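Local coordinates for Bm4233, isoform b (Brugia malayi, PDB 6ANY), which is a venom allergen-like protein of the CAP superfamily, studied as a vaccine candidate for lymphatic filariasis and probably able to bind sterols, at residues G37-L49 and Y178-T192. Residues are numbered along the deposited sequence; the frame is centred on the assembly and turned at random.
Sequences GTYMPRGKNMLLL and YELGEPCKTDSDCNT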
loop_
_atom_site.group_PDB
_atom_site.type_symbol
_atom_site.label_atom_id
_atom_site.label_comp_id
_atom_site.label_asym_id
_atom_site.label_seq_id
_atom_site.Cartn_x
_atom_site.Cartn_y
_atom_site.Cartn_z
ATOM N N GLY A 37 -14.838 -15.947 0.420
ATOM C CA GLY A 37 -16.111 -15.329 0.781
ATOM C C GLY A 37 -16.234 -15.120 2.318
ATOM O O GLY A 37 -17.301 -14.729 2.835
ATOM N N THR A 38 -15.152 -15.320 3.045
ATOM C CA THR A 38 -15.192 -15.152 4.518
ATOM C C THR A 38 -14.436 -13.874 4.930
ATOM O O THR A 38 -13.389 -13.528 4.353
ATOM C CB THR A 38 -14.741 -16.436 5.289
ATOM O OG1 THR A 38 -13.420 -16.309 5.820
ATOM C CG2 THR A 38 -14.838 -17.698 4.413
ATOM N N TYR A 39 -14.984 -13.156 5.921
ATOM C CA TYR A 39 -14.367 -11.914 6.399
ATOM C C TYR A 39 -12.970 -12.118 6.942
ATOM O O TYR A 39 -12.699 -13.068 7.590
ATOM C CB TYR A 39 -15.229 -11.242 7.442
ATOM C CG TYR A 39 -16.479 -10.621 6.841
ATOM C CD1 TYR A 39 -16.379 -9.564 5.945
ATOM C CD2 TYR A 39 -17.753 -11.103 7.160
ATOM C CE1 TYR A 39 -17.488 -9.017 5.345
ATOM C CE2 TYR A 39 -18.881 -10.545 6.597
ATOM C CZ TYR A 39 -18.727 -9.493 5.679
ATOM O OH TYR A 39 -19.801 -8.910 5.130
ATOM N N MET A 40 -12.084 -11.180 6.657
ATOM C CA MET A 40 -10.767 -11.200 7.215
ATOM C C MET A 40 -10.854 -10.900 8.680
ATOM O O MET A 40 -11.794 -10.265 9.106
ATOM C CB MET A 40 -9.895 -10.186 6.483
ATOM C CG MET A 40 -9.557 -10.657 5.063
ATOM S SD MET A 40 -8.257 -11.945 5.017
ATOM C CE MET A 40 -6.749 -11.074 5.348
ATOM N N PRO A 41 -9.882 -11.367 9.459
ATOM C CA PRO A 41 -10.009 -11.277 10.924
ATOM C C PRO A 41 -9.777 -9.867 11.391
ATOM O O PRO A 41 -9.013 -9.152 10.775
ATOM C CB PRO A 41 -8.878 -12.196 11.438
ATOM C CG PRO A 41 -7.960 -12.413 10.275
ATOM C CD PRO A 41 -8.825 -12.318 9.071
ATOM N N ARG A 42 -10.414 -9.493 12.475
ATOM C CA ARG A 42 -10.170 -8.209 13.120
ATOM C C ARG A 42 -8.739 -8.092 13.591
ATOM O O ARG A 42 -8.146 -9.083 13.989
ATOM C CB ARG A 42 -11.155 -7.936 14.265
ATOM C CG ARG A 42 -12.555 -7.596 13.760
ATOM C CD ARG A 42 -13.618 -7.581 14.876
ATOM N NE ARG A 42 -13.596 -6.357 15.663
ATOM C CZ ARG A 42 -14.244 -5.236 15.362
ATOM N NH1 ARG A 42 -14.968 -5.163 14.263
ATOM N NH2 ARG A 42 -14.179 -4.182 16.177
ATOM N N GLY A 43 -8.184 -6.886 13.457
ATOM C CA GLY A 43 -6.804 -6.602 13.720
ATOM C C GLY A 43 -6.527 -5.481 14.697
ATOM O O GLY A 43 -7.390 -4.612 14.900
ATOM N N LYS A 44 -5.348 -5.556 15.343
ATOM C CA LYS A 44 -4.873 -4.525 16.269
ATOM C C LYS A 44 -3.491 -4.134 15.863
ATOM O O LYS A 44 -2.827 -4.817 15.031
ATOM C CB LYS A 44 -4.904 -4.992 17.718
ATOM C CG LYS A 44 -3.835 -6.026 18.058
ATOM C CD LYS A 44 -3.975 -6.494 19.482
ATOM C CE LYS A 44 -2.631 -6.898 20.030
ATOM N NZ LYS A 44 -2.852 -7.858 21.174
ATOM N N ASN A 45 -3.061 -3.008 16.385
ATOM C CA ASN A 45 -1.759 -2.424 16.046
ATOM C C ASN A 45 -1.483 -2.233 14.517
ATOM O O ASN A 45 -0.354 -2.320 14.073
ATOM C CB ASN A 45 -0.628 -3.192 16.710
ATOM C CG ASN A 45 -0.589 -2.984 18.209
ATOM O OD1 ASN A 45 -0.852 -1.914 18.696
ATOM N ND2 ASN A 45 -0.268 -4.032 18.928
ATOM N N MET A 46 -2.516 -1.967 13.730
ATOM C CA MET A 46 -2.320 -1.696 12.295
ATOM C C MET A 46 -1.955 -0.212 12.230
ATOM O O MET A 46 -2.750 0.635 12.592
ATOM C CB MET A 46 -3.585 -2.019 11.517
ATOM C CG MET A 46 -3.643 -1.526 10.079
ATOM S SD MET A 46 -2.708 -2.658 9.029
ATOM C CE MET A 46 -3.843 -3.956 8.826
ATOM N N LEU A 47 -0.730 0.084 11.787
ATOM C CA LEU A 47 -0.234 1.468 11.761
ATOM C C LEU A 47 -0.906 2.344 10.701
ATOM O O LEU A 47 -1.217 1.875 9.585
ATOM C CB LEU A 47 1.295 1.496 11.581
ATOM C CG LEU A 47 2.073 0.809 12.712
ATOM C CD1 LEU A 47 3.570 0.770 12.457
ATOM C CD2 LEU A 47 1.735 1.432 14.096
ATOM N N LEU A 48 -1.103 3.615 11.046
ATOM C CA LEU A 48 -1.647 4.577 10.135
ATOM C C LEU A 48 -0.517 5.073 9.177
ATOM O O LEU A 48 0.500 5.624 9.592
ATOM C CB LEU A 48 -2.258 5.725 10.892
ATOM C CG LEU A 48 -3.176 6.674 10.107
ATOM C CD1 LEU A 48 -4.282 7.265 10.967
ATOM C CD2 LEU A 48 -2.407 7.853 9.583
ATOM N N LEU A 49 -0.700 4.835 7.895
ATOM C CA LEU A 49 0.323 5.234 6.901
ATOM C C LEU A 49 0.523 6.738 6.821
ATOM O O LEU A 49 -0.413 7.489 6.859
ATOM C CB LEU A 49 0.028 4.671 5.513
ATOM C CG LEU A 49 -0.157 3.180 5.395
ATOM C CD1 LEU A 49 -0.460 2.811 3.933
ATOM C CD2 LEU A 49 1.074 2.431 5.881
ATOM N N TYR A 178 -0.754 -8.797 9.771
ATOM C CA TYR A 178 -1.083 -7.892 10.852
ATOM C C TYR A 178 -1.500 -8.674 12.094
ATOM O O TYR A 178 -1.829 -9.815 11.994
ATOM C CB TYR A 178 -2.182 -6.898 10.440
ATOM C CG TYR A 178 -3.515 -7.486 10.022
ATOM C CD1 TYR A 178 -3.742 -7.845 8.705
ATOM C CD2 TYR A 178 -4.579 -7.608 10.933
ATOM C CE1 TYR A 178 -4.947 -8.363 8.292
ATOM C CE2 TYR A 178 -5.817 -8.152 10.545
ATOM C CZ TYR A 178 -6.002 -8.548 9.213
ATOM O OH TYR A 178 -7.220 -9.079 8.772
ATOM N N GLU A 179 -1.440 -8.054 13.263
ATOM C CA GLU A 179 -1.748 -8.750 14.544
ATOM C C GLU A 179 -3.267 -8.923 14.707
ATOM O O GLU A 179 -4.026 -7.996 14.462
ATOM C CB GLU A 179 -1.209 -8.018 15.780
ATOM C CG GLU A 179 0.263 -7.762 15.764
ATOM C CD GLU A 179 0.706 -6.909 16.966
ATOM O OE1 GLU A 179 -0.049 -6.965 18.011
ATOM O OE2 GLU A 179 1.782 -6.212 16.820
ATOM N N LEU A 180 -3.676 -10.121 15.119
ATOM C CA LEU A 180 -5.067 -10.423 15.468
ATOM C C LEU A 180 -5.472 -9.765 16.771
ATOM O O LEU A 180 -4.798 -9.897 17.779
ATOM C CB LEU A 180 -5.292 -11.906 15.598
ATOM C CG LEU A 180 -5.021 -12.731 14.308
ATOM C CD1 LEU A 180 -5.375 -14.165 14.559
ATOM C CD2 LEU A 180 -5.872 -12.232 13.169
ATOM N N GLY A 181 -6.527 -8.969 16.717
ATOM C CA GLY A 181 -6.996 -8.273 17.898
ATOM C C GLY A 181 -8.123 -7.349 17.562
ATOM O O GLY A 181 -8.770 -7.447 16.513
ATOM N N GLU A 182 -8.331 -6.387 18.428
ATOM C CA GLU A 182 -9.345 -5.341 18.214
ATOM C C GLU A 182 -8.695 -3.998 17.776
ATOM O O GLU A 182 -7.630 -3.596 18.291
ATOM C CB GLU A 182 -10.109 -5.207 19.539
ATOM C CG GLU A 182 -11.421 -4.497 19.433
ATOM C CD GLU A 182 -12.569 -5.338 18.853
ATOM O OE1 GLU A 182 -13.708 -4.800 18.931
ATOM O OE2 GLU A 182 -12.342 -6.477 18.354
ATOM N N PRO A 183 -9.333 -3.273 16.848
ATOM C CA PRO A 183 -8.863 -1.934 16.538
ATOM C C PRO A 183 -8.795 -1.037 17.790
ATOM O O PRO A 183 -9.630 -1.142 18.671
ATOM C CB PRO A 183 -9.889 -1.439 15.524
ATOM C CG PRO A 183 -10.406 -2.695 14.897
ATOM C CD PRO A 183 -10.539 -3.588 16.063
ATOM N N CYS A 184 -7.803 -0.159 17.848
ATOM C CA CYS A 184 -7.613 0.686 19.009
ATOM C C CYS A 184 -8.815 1.686 19.205
ATOM O O CYS A 184 -9.384 2.267 18.228
ATOM C CB CYS A 184 -6.295 1.447 18.887
ATOM S SG CYS A 184 -6.263 2.740 17.608
ATOM N N LYS A 185 -9.208 1.814 20.459
ATOM C CA LYS A 185 -10.226 2.732 20.902
ATOM C C LYS A 185 -9.639 3.890 21.699
ATOM O O LYS A 185 -10.261 4.941 21.783
ATOM C CB LYS A 185 -11.257 2.004 21.741
ATOM C CG LYS A 185 -12.262 1.239 20.887
ATOM C CD LYS A 185 -12.607 -0.118 21.496
ATOM C CE LYS A 185 -13.585 -0.037 22.615
ATOM N NZ LYS A 185 -14.912 -0.514 22.151
ATOM N N THR A 186 -8.465 3.662 22.289
ATOM C CA THR A 186 -7.824 4.660 23.064
ATOM C C THR A 186 -6.303 4.528 22.914
ATOM O O THR A 186 -5.811 3.494 22.512
ATOM C CB THR A 186 -8.250 4.539 24.562
ATOM O OG1 THR A 186 -7.629 5.612 25.229
ATOM C CG2 THR A 186 -7.772 3.270 25.220
ATOM N N ASP A 187 -5.546 5.557 23.293
ATOM C CA ASP A 187 -4.085 5.505 23.065
ATOM C C ASP A 187 -3.357 4.326 23.643
ATOM O O ASP A 187 -2.383 3.805 23.027
ATOM C CB ASP A 187 -3.400 6.806 23.530
ATOM C CG ASP A 187 -3.842 8.058 22.706
ATOM O OD1 ASP A 187 -4.268 7.907 21.541
ATOM O OD2 ASP A 187 -3.729 9.195 23.197
ATOM N N SER A 188 -3.767 3.921 24.837
ATOM C CA SER A 188 -3.100 2.878 25.592
ATOM C C SER A 188 -3.247 1.506 24.938
ATOM O O SER A 188 -2.453 0.619 25.210
ATOM C CB SER A 188 -3.621 2.832 27.052
ATOM O OG SER A 188 -4.987 2.510 27.077
ATOM N N ASP A 189 -4.256 1.352 24.078
ATOM C CA ASP A 189 -4.434 0.157 23.277
ATOM C C ASP A 189 -3.317 -0.033 22.268
ATOM O O ASP A 189 -3.057 -1.148 21.856
ATOM C CB ASP A 189 -5.749 0.198 22.471
ATOM C CG ASP A 189 -6.991 0.043 23.330
ATOM O OD1 ASP A 189 -6.955 -0.464 24.504
ATOM O OD2 ASP A 189 -8.014 0.436 22.780
ATOM N N CYS A 190 -2.687 1.035 21.846
ATOM C CA CYS A 190 -1.665 0.933 20.823
ATOM C C CYS A 190 -0.302 0.701 21.402
ATOM O O CYS A 190 0.059 1.349 22.341
ATOM C CB CYS A 190 -1.630 2.190 19.971
ATOM S SG CYS A 190 -3.133 2.381 18.993
ATOM N N ASN A 191 0.545 -0.121 20.804
ATOM C CA ASN A 191 1.896 -0.172 21.359
ATOM C C ASN A 191 2.551 1.189 21.077
ATOM O O ASN A 191 3.320 1.670 21.908
ATOM C CB ASN A 191 2.767 -1.281 20.783
ATOM C CG ASN A 191 2.205 -2.639 21.030
ATOM O OD1 ASN A 191 1.565 -2.884 22.045
ATOM N ND2 ASN A 191 2.433 -3.540 20.092
ATOM N N THR A 192 2.296 1.816 19.917
ATOM C CA THR A 192 2.919 3.135 19.746
ATOM C C THR A 192 2.414 4.166 20.749
ATOM O O THR A 192 2.970 5.268 20.837
ATOM C CB THR A 192 2.520 3.715 18.356
ATOM O OG1 THR A 192 1.106 3.840 18.293
ATOM C CG2 THR A 192 2.991 2.821 17.242
HETATM O O HOH W 1 -0.728 -5.077 13.172
HETATM O O HOH W 2 -4.131 -1.365 18.593
#
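A short antiparallel beta bridge between strands 43-44 and 179-180, flanked by side-chain bonds, joins G37-L49 to Y178-T192, which runs on to the disulfide-bonded cysteines C184 and C190. G43 faces L180 in a non-hydrogen-bonded pair, with G181 N giving its hydrogen to R42 O and K44 N giving its own to E179 O at 2.9 Å. G43 CA lies at the edge of the Y178 ring, 3.7 Å from Y178 CE2. Y178 OH donates to P41 O, 2.7 Å away, on a lone pair in the carbonyl plane, P41 O lying at the edge of the ring and in its plane. M46 CE reaches Y178 CG obliquely at 3.7 Å because the methionine bends at both chi2 and chi3 (80° and 79°). P41 CB presses on L180 CD2. R42 and E182 form a salt bridge: R42 NE meets E182 OE2 at 3.0 Å almost within the guanidinium plane but above the carboxylate plane, and NH2 adds a weak bond to OE1; P183 CG covers one guanidinium face. The N45 amide is held at both ends. N45 ND2 donates to E179 OE1 at 3.1 Å, and N45 OD1 accepts from N191 N at 3.1 Å, which fixes the flip of the amide. One water links K44 O to E179 N. L47 CD2 touches T192 CG2 nearby. M46 packs on R24 and I28 of helix 10-28, and M40 on L27; C184 and C190 are disulfide-bonded to C195 and C202 in the strands 195-196 and 201-202, which also meet L48 and N45.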